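Local coordinates for protein tyrosine phosphatase PRL-1 (Leishmania major, PDB 3S4O), which removes phosphate from phosphotyrosine in proteins and may act as a virulence factor that supports survival of the parasite inside host macrophages, at residues I10-P15 / V21-L26; T38-L43 / T62-R67; L51-V54 / T58-A61. All blocks are in the same frame, centred on the assembly; numbering follows the deposited sequence.

Interaction 1: I10-P15 / V21-L26; sequences IDCCDP and VLFHFL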
loop_
_atom_site.group_PDB
_atom_site.type_symbol
_atom_site.label_atom_id
_atom_site.label_comp_id
_atom_site.label_asym_id
_atom_site.label_seq_id
_atom_site.Cartn_x
_atom_site.Cartn_y
_atom_site.Cartn_z
ATOM N N ILE A 10 -4.288 -7.373 1.634
ATOM C CA ILE A 10 -3.710 -8.073 0.485
ATOM C C ILE A 10 -2.280 -8.478 0.793
ATOM O O ILE A 10 -1.427 -7.627 1.025
ATOM C CB ILE A 10 -3.701 -7.226 -0.814
ATOM C CG1 ILE A 10 -5.106 -6.691 -1.118
ATOM C CG2 ILE A 10 -3.193 -8.082 -1.971
ATOM C CD1 ILE A 10 -5.379 -6.388 -2.589
ATOM N N ASP A 11 -2.025 -9.782 0.778
ATOM C CA ASP A 11 -0.689 -10.301 1.024
ATOM C C ASP A 11 0.144 -10.342 -0.256
ATOM O O ASP A 11 -0.313 -10.793 -1.301
ATOM C CB ASP A 11 -0.747 -11.703 1.643
ATOM C CG ASP A 11 -1.180 -11.691 3.106
ATOM O OD1 ASP A 11 -1.156 -10.617 3.749
ATOM O OD2 ASP A 11 -1.551 -12.765 3.612
ATOM N N CYS A 12 1.366 -9.842 -0.159
ATOM C CA CYS A 12 2.365 -10.010 -1.204
ATOM C C CYS A 12 3.327 -11.099 -0.741
ATOM O O CYS A 12 4.043 -10.925 0.248
ATOM C CB CYS A 12 3.126 -8.707 -1.455
ATOM S SG CYS A 12 4.371 -8.818 -2.754
ATOM N N CYS A 13 3.348 -12.205 -1.479
ATOM C CA CYS A 13 4.082 -13.402 -1.076
ATOM C C CYS A 13 5.412 -13.596 -1.803
ATOM O O CYS A 13 5.588 -13.149 -2.929
ATOM C CB CYS A 13 3.202 -14.638 -1.278
ATOM S SG CYS A 13 1.695 -14.613 -0.266
ATOM N N ASP A 14 6.343 -14.268 -1.124
ATOM C CA ASP A 14 7.640 -14.644 -1.702
ATOM C C ASP A 14 7.443 -15.544 -2.938
ATOM O O ASP A 14 6.866 -16.635 -2.829
ATOM C CB ASP A 14 8.497 -15.382 -0.661
ATOM C CG ASP A 14 10.002 -15.223 -0.891
ATOM O OD1 ASP A 14 10.456 -15.161 -2.054
ATOM O OD2 ASP A 14 10.743 -15.190 0.116
ATOM N N PRO A 15 7.910 -15.091 -4.104
ATOM C CA PRO A 15 7.850 -15.908 -5.317
ATOM C C PRO A 15 8.472 -17.291 -5.127
ATOM O O PRO A 15 7.919 -18.294 -5.576
ATOM C CB PRO A 15 8.685 -15.105 -6.322
ATOM C CG PRO A 15 8.666 -13.729 -5.819
ATOM C CD PRO A 15 8.644 -13.837 -4.341
ATOM N N VAL A 21 5.035 -14.701 3.392
ATOM C CA VAL A 21 4.595 -13.338 3.121
ATOM C C VAL A 21 5.746 -12.346 3.259
ATOM O O VAL A 21 6.425 -12.315 4.299
ATOM C CB VAL A 21 3.476 -12.901 4.080
ATOM C CG1 VAL A 21 3.059 -11.453 3.781
ATOM C CG2 VAL A 21 2.286 -13.864 3.992
ATOM N N LEU A 22 5.932 -11.531 2.215
ATOM C CA LEU A 22 6.918 -10.446 2.207
ATOM C C LEU A 22 6.382 -9.196 2.898
ATOM O O LEU A 22 7.055 -8.616 3.754
ATOM C CB LEU A 22 7.296 -10.059 0.776
ATOM C CG LEU A 22 8.503 -10.660 0.046
ATOM C CD1 LEU A 22 9.018 -11.922 0.689
ATOM C CD2 LEU A 22 8.148 -10.874 -1.414
ATOM N N PHE A 23 5.187 -8.769 2.479
ATOM C CA PHE A 23 4.480 -7.615 3.055
ATOM C C PHE A 23 2.985 -7.890 3.177
ATOM O O PHE A 23 2.396 -8.563 2.326
ATOM C CB PHE A 23 4.588 -6.359 2.173
ATOM C CG PHE A 23 5.933 -6.126 1.584
ATOM C CD1 PHE A 23 6.922 -5.514 2.336
ATOM C CD2 PHE A 23 6.204 -6.468 0.252
ATOM C CE1 PHE A 23 8.170 -5.273 1.792
ATOM C CE2 PHE A 23 7.456 -6.232 -0.303
ATOM C CZ PHE A 23 8.440 -5.638 0.477
ATOM N N HIS A 24 2.372 -7.333 4.215
ATOM C CA HIS A 24 0.922 -7.306 4.329
ATOM C C HIS A 24 0.485 -5.910 3.900
ATOM O O HIS A 24 0.868 -4.931 4.527
ATOM C CB HIS A 24 0.443 -7.537 5.770
ATOM C CG HIS A 24 0.751 -8.894 6.333
ATOM N ND1 HIS A 24 0.110 -10.045 5.922
ATOM C CD2 HIS A 24 1.579 -9.270 7.337
ATOM C CE1 HIS A 24 0.549 -11.073 6.637
ATOM N NE2 HIS A 24 1.445 -10.629 7.499
ATOM N N PHE A 25 -0.317 -5.811 2.844
ATOM C CA PHE A 25 -0.872 -4.513 2.448
ATOM C C PHE A 25 -2.309 -4.330 2.896
ATOM O O PHE A 25 -3.152 -5.217 2.724
ATOM C CB PHE A 25 -0.769 -4.298 0.943
ATOM C CG PHE A 25 0.643 -4.227 0.457
ATOM C CD1 PHE A 25 1.451 -3.162 0.819
ATOM C CD2 PHE A 25 1.173 -5.240 -0.330
ATOM C CE1 PHE A 25 2.761 -3.091 0.399
ATOM C CE2 PHE A 25 2.486 -5.177 -0.763
ATOM C CZ PHE A 25 3.287 -4.105 -0.393
ATOM N N LEU A 26 -2.564 -3.169 3.491
ATOM C CA LEU A 26 -3.897 -2.763 3.880
ATOM C C LEU A 26 -4.333 -1.602 3.019
ATOM O O LEU A 26 -3.732 -0.533 3.089
ATOM C CB LEU A 26 -3.919 -2.304 5.331
ATOM C CG LEU A 26 -4.228 -3.302 6.428
ATOM C CD1 LEU A 26 -4.123 -2.560 7.765
ATOM C CD2 LEU A 26 -5.635 -3.909 6.253
#
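Cys12 O takes two backbone N-H groups from the facing strand. Leu22 N lies 2.8 Å from Cys12 O. Phe23 N, at 3.3 Å from Cys12 O, adds a weak bond. Two residues thus face one, which is a classic beta bulge. In return, Cys12 N bonds back to Phe23 O. Further along, Ile10 and Phe25 form a hydrogen-bonded antiparallel pair, with Ile10 N 2.7 Å from Phe25 O.

Asp11 and His24 are a non-hydrogen-bonded pair, and here the side chains make the bond. They lie side by side and point the same way. In both, CG stands anti to the carbonyl carbon (chi1 -74° in Asp11, -65° in His24), which brings the two polar groups out together on one face. His24 ND1 donates to Asp11 OD1 at 2.6 Å. The oxygen sits at the edge of the imidazole, in its plane, but the nitrogen meets the carboxylate from above, 41° out of that plane. The bond helps to set the rotation of the ring, and the nearby carboxylate may favour a charged imidazole. Val21 CG1 lies over the rim of one face of the same ring.

The other face of the hairpin is apolar. Cys12 CB approaches the edges of two rings, at 3.7 Å from Phe25 CE2 and 4.2 Å from Phe23 CD2. Leu94 of helix 84-103 touches both rings, and Leu131 of helix 122-133 touches Cys12. Near the loop, Leu22 spreads its two methyl groups over the chain at Cys13 and Asp14. Its CD2 is 3.7 Å from Cys13 O, and its CD1 is 3.7 Å from Asp14 OD2.

Strand 21-28 continues the sheet on its other edge, through backbone bonds that join His24 and Leu26 with Ile112. The contact is a bulged beta hairpin at one margin of the mixed sheet of this phosphatase domain.

Interaction 2: T38-L43 / T62-R67; sequences TYIKEL and TLVKSR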
loop_
_atom_site.group_PDB
_atom_site.type_symbol
_atom_site.label_atom_id
_atom_site.label_comp_id
_atom_site.label_asym_id
_atom_site.label_seq_id
_atom_site.Cartn_x
_atom_site.Cartn_y
_atom_site.Cartn_z
ATOM N N THR A 38 -9.205 6.994 17.155
ATOM C CA THR A 38 -9.730 5.631 16.979
ATOM C C THR A 38 -9.044 4.936 15.809
ATOM O O THR A 38 -8.682 3.761 15.876
ATOM C CB THR A 38 -11.244 5.627 16.699
ATOM O OG1 THR A 38 -11.922 6.294 17.768
ATOM C CG2 THR A 38 -11.772 4.195 16.581
ATOM N N TYR A 39 -8.877 5.694 14.736
ATOM C CA TYR A 39 -8.265 5.216 13.507
ATOM C C TYR A 39 -6.808 4.803 13.737
ATOM O O TYR A 39 -6.372 3.738 13.314
ATOM C CB TYR A 39 -8.350 6.333 12.470
ATOM C CG TYR A 39 -7.909 5.974 11.071
ATOM C CD1 TYR A 39 -6.581 6.085 10.699
ATOM C CD2 TYR A 39 -8.832 5.584 10.105
ATOM C CE1 TYR A 39 -6.165 5.799 9.419
ATOM C CE2 TYR A 39 -8.432 5.293 8.815
ATOM C CZ TYR A 39 -7.092 5.399 8.479
ATOM O OH TYR A 39 -6.650 5.106 7.211
ATOM N N ILE A 40 -6.063 5.658 14.423
ATOM C CA ILE A 40 -4.678 5.350 14.760
ATOM C C ILE A 40 -4.590 4.075 15.606
ATOM O O ILE A 40 -3.722 3.232 15.379
ATOM C CB ILE A 40 -4.006 6.473 15.535
ATOM C CG1 ILE A 40 -3.700 7.652 14.621
ATOM C CG2 ILE A 40 -2.713 5.954 16.166
ATOM C CD1 ILE A 40 -3.608 8.964 15.366
ATOM N N LYS A 41 -5.487 3.950 16.582
ATOM C CA LYS A 41 -5.549 2.743 17.420
ATOM C C LYS A 41 -5.739 1.499 16.554
ATOM O O LYS A 41 -5.082 0.479 16.757
ATOM C CB LYS A 41 -6.680 2.831 18.455
ATOM C CG LYS A 41 -6.181 3.045 19.881
ATOM C CD LYS A 41 -7.242 2.742 20.938
ATOM C CE LYS A 41 -6.709 3.049 22.348
ATOM N NZ LYS A 41 -7.795 3.354 23.334
ATOM N N GLU A 42 -6.642 1.604 15.584
ATOM C CA GLU A 42 -6.967 0.478 14.702
ATOM C C GLU A 42 -5.787 0.129 13.783
ATOM O O GLU A 42 -5.601 -1.026 13.419
ATOM C CB GLU A 42 -8.242 0.756 13.877
ATOM C CG GLU A 42 -9.580 0.636 14.664
ATOM C CD GLU A 42 -9.714 -0.665 15.466
ATOM O OE1 GLU A 42 -10.095 -1.700 14.876
ATOM O OE2 GLU A 42 -9.437 -0.651 16.691
ATOM N N LEU A 43 -4.989 1.128 13.423
ATOM C CA LEU A 43 -3.757 0.884 12.674
ATOM C C LEU A 43 -2.725 0.176 13.579
ATOM O O LEU A 43 -2.080 -0.781 13.163
ATOM C CB LEU A 43 -3.158 2.186 12.122
ATOM C CG LEU A 43 -3.901 2.979 11.037
ATOM C CD1 LEU A 43 -3.084 4.208 10.700
ATOM C CD2 LEU A 43 -4.173 2.160 9.800
ATOM N N THR A 62 1.109 14.532 11.730
ATOM C CA THR A 62 1.991 14.554 12.906
ATOM C C THR A 62 1.413 13.758 14.081
ATOM O O THR A 62 2.161 13.184 14.871
ATOM C CB THR A 62 2.287 15.991 13.372
ATOM O OG1 THR A 62 1.055 16.698 13.576
ATOM C CG2 THR A 62 3.142 16.725 12.330
ATOM N N LEU A 63 0.084 13.720 14.178
ATOM C CA LEU A 63 -0.580 12.917 15.223
ATOM C C LEU A 63 -0.372 11.430 15.035
ATOM O O LEU A 63 -0.501 10.676 15.984
ATOM C CB LEU A 63 -2.089 13.156 15.284
ATOM C CG LEU A 63 -2.862 12.374 16.384
ATOM C CD1 LEU A 63 -2.125 12.284 17.747
ATOM C CD2 LEU A 63 -4.265 12.946 16.599
ATOM N N VAL A 64 -0.122 11.012 13.800
ATOM C CA VAL A 64 0.083 9.604 13.483
ATOM C C VAL A 64 1.546 9.249 13.690
ATOM O O VAL A 64 1.868 8.179 14.206
ATOM C CB VAL A 64 -0.345 9.270 12.024
ATOM C CG1 VAL A 64 -0.066 7.799 11.701
ATOM C CG2 VAL A 64 -1.814 9.581 11.795
ATOM N N LYS A 65 2.426 10.161 13.291
ATOM C CA LYS A 65 3.870 9.981 13.436
ATOM C C LYS A 65 4.265 9.799 14.890
ATOM O O LYS A 65 5.199 9.065 15.203
ATOM C CB LYS A 65 4.633 11.172 12.855
ATOM C CG LYS A 65 4.741 11.173 11.329
ATOM C CD LYS A 65 5.744 12.255 10.866
ATOM C CE LYS A 65 5.132 13.407 10.091
ATOM N NZ LYS A 65 3.732 13.238 9.610
ATOM N N SER A 66 3.535 10.464 15.777
ATOM C CA SER A 66 3.891 10.496 17.185
ATOM C C SER A 66 3.477 9.211 17.890
ATOM O O SER A 66 3.793 9.008 19.052
ATOM C CB SER A 66 3.262 11.718 17.868
ATOM O OG SER A 66 1.891 11.507 18.143
ATOM N N ARG A 67 2.773 8.343 17.179
ATOM C CA ARG A 67 2.312 7.081 17.760
ATOM C C ARG A 67 2.970 5.886 17.103
ATOM O O ARG A 67 2.400 4.803 17.051
ATOM C CB ARG A 67 0.801 7.007 17.684
ATOM C CG ARG A 67 0.200 8.122 18.509
ATOM C CD ARG A 67 -1.276 8.052 18.675
ATOM N NE ARG A 67 -1.771 9.153 19.502
ATOM C CZ ARG A 67 -1.704 9.201 20.834
ATOM N NH1 ARG A 67 -2.183 10.258 21.484
ATOM N NH2 ARG A 67 -1.164 8.206 21.532
#
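Helix 36-44 packs against the short helix 62-65 and the residues just after it, mostly through aliphatic carbons, with no hydrogen bond between the two segments. Ile40 carries the contact from the first helix. Its side chain points toward the second segment and is met there by Leu63, Val64 and Arg67.

Three carbons of Ile40 do the touching, each with a different nearest residue. The CD1 methyl reaches the backbone of the short helix, 3.6 Å from Leu63 O. It also lies 3.6 Å from Leu63 CG. The CG1 methylene faces one methyl of Val64, with Ile40 CG1 and Val64 CG2 3.9 Å apart. The CG2 methyl meets the aliphatic part of Arg67, and Ile40 CG2 is 3.6 Å from Arg67 CD. The torsions explain this split. CG1 stands opposite the carbonyl carbon (chi1 -73°), and chi2 is extended at 155°, which carries CD1 out to Leu63.

Both helices belong to the alpha/beta phosphatase domain, and they lie before and after strand 48-53 in the chain. Val64 also touches Val71 of strand 70-73, and so links the helix contact to the sheet. Leu43, a neighbour on the same helix as Ile40, touches Val48 of strand 48-53.

Arg67 crosses Ile40 at about a right angle, and its chain is extended from CG to NE. It packs with its CH2 groups, while the residue as a whole is exposed. Its carbonyl oxygen accepts a bond from Gln44 NE2, a polar tie next to the apolar one. Within 62-67, Ser66 OG makes a weak bond to Leu63 O, the same oxygen that Ile40 CD1 approaches.

Interaction 3: L51-V54 / T58-A61; sequences LVRV and TYDA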
loop_
_atom_site.group_PDB
_atom_site.type_symbol
_atom_site.label_atom_id
_atom_site.label_comp_id
_atom_site.label_asym_id
_atom_site.label_seq_id
_atom_site.Cartn_x
_atom_site.Cartn_y
_atom_site.Cartn_z
ATOM N N LEU A 51 2.316 4.180 6.870
ATOM C CA LEU A 51 1.062 4.669 6.311
ATOM C C LEU A 51 1.372 5.598 5.161
ATOM O O LEU A 51 2.073 6.594 5.335
ATOM C CB LEU A 51 0.215 5.393 7.352
ATOM C CG LEU A 51 -1.210 5.797 6.920
ATOM C CD1 LEU A 51 -2.072 4.627 6.496
ATOM C CD2 LEU A 51 -1.898 6.573 8.041
ATOM N N VAL A 52 0.863 5.242 3.986
ATOM C CA VAL A 52 1.088 6.010 2.763
ATOM C C VAL A 52 -0.213 6.674 2.349
ATOM O O VAL A 52 -1.232 6.007 2.119
ATOM C CB VAL A 52 1.615 5.113 1.617
ATOM C CG1 VAL A 52 1.868 5.929 0.335
ATOM C CG2 VAL A 52 2.886 4.405 2.045
ATOM N N ARG A 53 -0.204 7.994 2.293
ATOM C CA ARG A 53 -1.368 8.686 1.757
ATOM C C ARG A 53 -1.049 9.242 0.387
ATOM O O ARG A 53 -0.079 9.979 0.209
ATOM C CB ARG A 53 -1.924 9.756 2.694
ATOM C CG ARG A 53 -0.976 10.812 3.125
ATOM C CD ARG A 53 -1.546 11.549 4.335
ATOM N NE ARG A 53 -0.804 12.772 4.608
ATOM C CZ ARG A 53 -1.246 13.785 5.345
ATOM N NH1 ARG A 53 -2.448 13.748 5.908
ATOM N NH2 ARG A 53 -0.469 14.845 5.512
ATOM N N VAL A 54 -1.875 8.858 -0.578
ATOM C CA VAL A 54 -1.659 9.228 -1.965
ATOM C C VAL A 54 -2.657 10.300 -2.430
ATOM O O VAL A 54 -2.706 10.603 -3.615
ATOM C CB VAL A 54 -1.683 7.984 -2.893
ATOM C CG1 VAL A 54 -0.483 7.082 -2.603
ATOM C CG2 VAL A 54 -2.962 7.190 -2.732
ATOM N N THR A 58 -6.033 15.547 4.221
ATOM C CA THR A 58 -7.345 15.799 4.798
ATOM C C THR A 58 -7.243 15.836 6.331
ATOM O O THR A 58 -8.255 15.983 7.032
ATOM C CB THR A 58 -8.340 14.716 4.315
ATOM O OG1 THR A 58 -8.887 15.114 3.052
ATOM C CG2 THR A 58 -9.475 14.494 5.311
ATOM N N TYR A 59 -6.011 15.748 6.834
ATOM C CA TYR A 59 -5.749 15.704 8.274
ATOM C C TYR A 59 -4.267 15.871 8.613
ATOM O O TYR A 59 -3.399 15.843 7.738
ATOM C CB TYR A 59 -6.260 14.382 8.868
ATOM C CG TYR A 59 -5.456 13.182 8.444
ATOM C CD1 TYR A 59 -5.742 12.512 7.257
ATOM C CD2 TYR A 59 -4.402 12.724 9.221
ATOM C CE1 TYR A 59 -4.994 11.412 6.861
ATOM C CE2 TYR A 59 -3.648 11.618 8.838
ATOM C CZ TYR A 59 -3.950 10.971 7.660
ATOM O OH TYR A 59 -3.204 9.876 7.286
ATOM N N ASP A 60 -3.991 15.986 9.907
ATOM C CA ASP A 60 -2.645 16.272 10.402
ATOM C C ASP A 60 -1.856 14.991 10.663
ATOM O O ASP A 60 -2.099 14.273 11.638
ATOM C CB ASP A 60 -2.709 17.120 11.674
ATOM C CG ASP A 60 -1.403 17.830 11.967
ATOM O OD1 ASP A 60 -0.356 17.441 11.392
ATOM O OD2 ASP A 60 -1.422 18.776 12.792
ATOM N N ALA A 61 -0.874 14.745 9.802
ATOM C CA ALA A 61 -0.074 13.517 9.842
ATOM C C ALA A 61 0.803 13.402 11.103
ATOM O O ALA A 61 1.179 12.306 11.503
ATOM C CB ALA A 61 0.777 13.405 8.580
HETATM O O HOH W 1 0.136 16.453 7.402
#
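Arg53 NH1 is held tightly by Tyr59 in two ways. It donates to Tyr59 O at 2.9 Å, almost straight at 172°. The acceptor lies in the guanidinium plane, but the donor stands above the carbonyl plane. The same nitrogen sits 3.5 Å above the plane of the Tyr59 ring, over its centre. This is a cation-pi contact, with Arg53 CZ 4.7 Å from the ring centroid. The two flat groups are 66° apart, so they do not stack. Tyr59 CG lies between its backbone N and carbonyl carbon (chi1 70°), which swings the ring over its own backbone to meet the arginine. Buried Leu51 adds CD2, 3.6 Å from Tyr59 OH.

Within this contact the NH2 end is held more loosely. Ala61 CB rests over one guanidinium face, 3.6 Å from Arg53 NH2. A water bonded to Ala61 N links weakly to Arg53 NH2. Thr58 is exposed.

Both side chains have a second polar partner: Arg53 NE bonds Ser73 OG, and Tyr59 OH bonds His115 NE2. The contact lies between strand 48-53 and the loop into helix 62-65, flanked by strands 70-73 and 111-115, with Leu36 of helix 36-44 against Tyr59.

How the interactions relate
From the N terminus, interaction 1 comes first and closes the loop of a hairpin between strands 7-13 and 21-28. The chain then passes into helix 36-44, where interaction 2 opens. It closes only at 62-67, after strand 48-53. Interaction 3 falls wholly within that loop and closes the three-residue loop between 51-54 and 58-61. No two of the loops cross. Interactions 2 and 3 touch: Leu43 and Val64 pack on Leu51, and Val64 also packs on Tyr59. Interaction 1 does not touch them. It reaches the same sheet as interaction 3, but on the opposite side of the chain's centre.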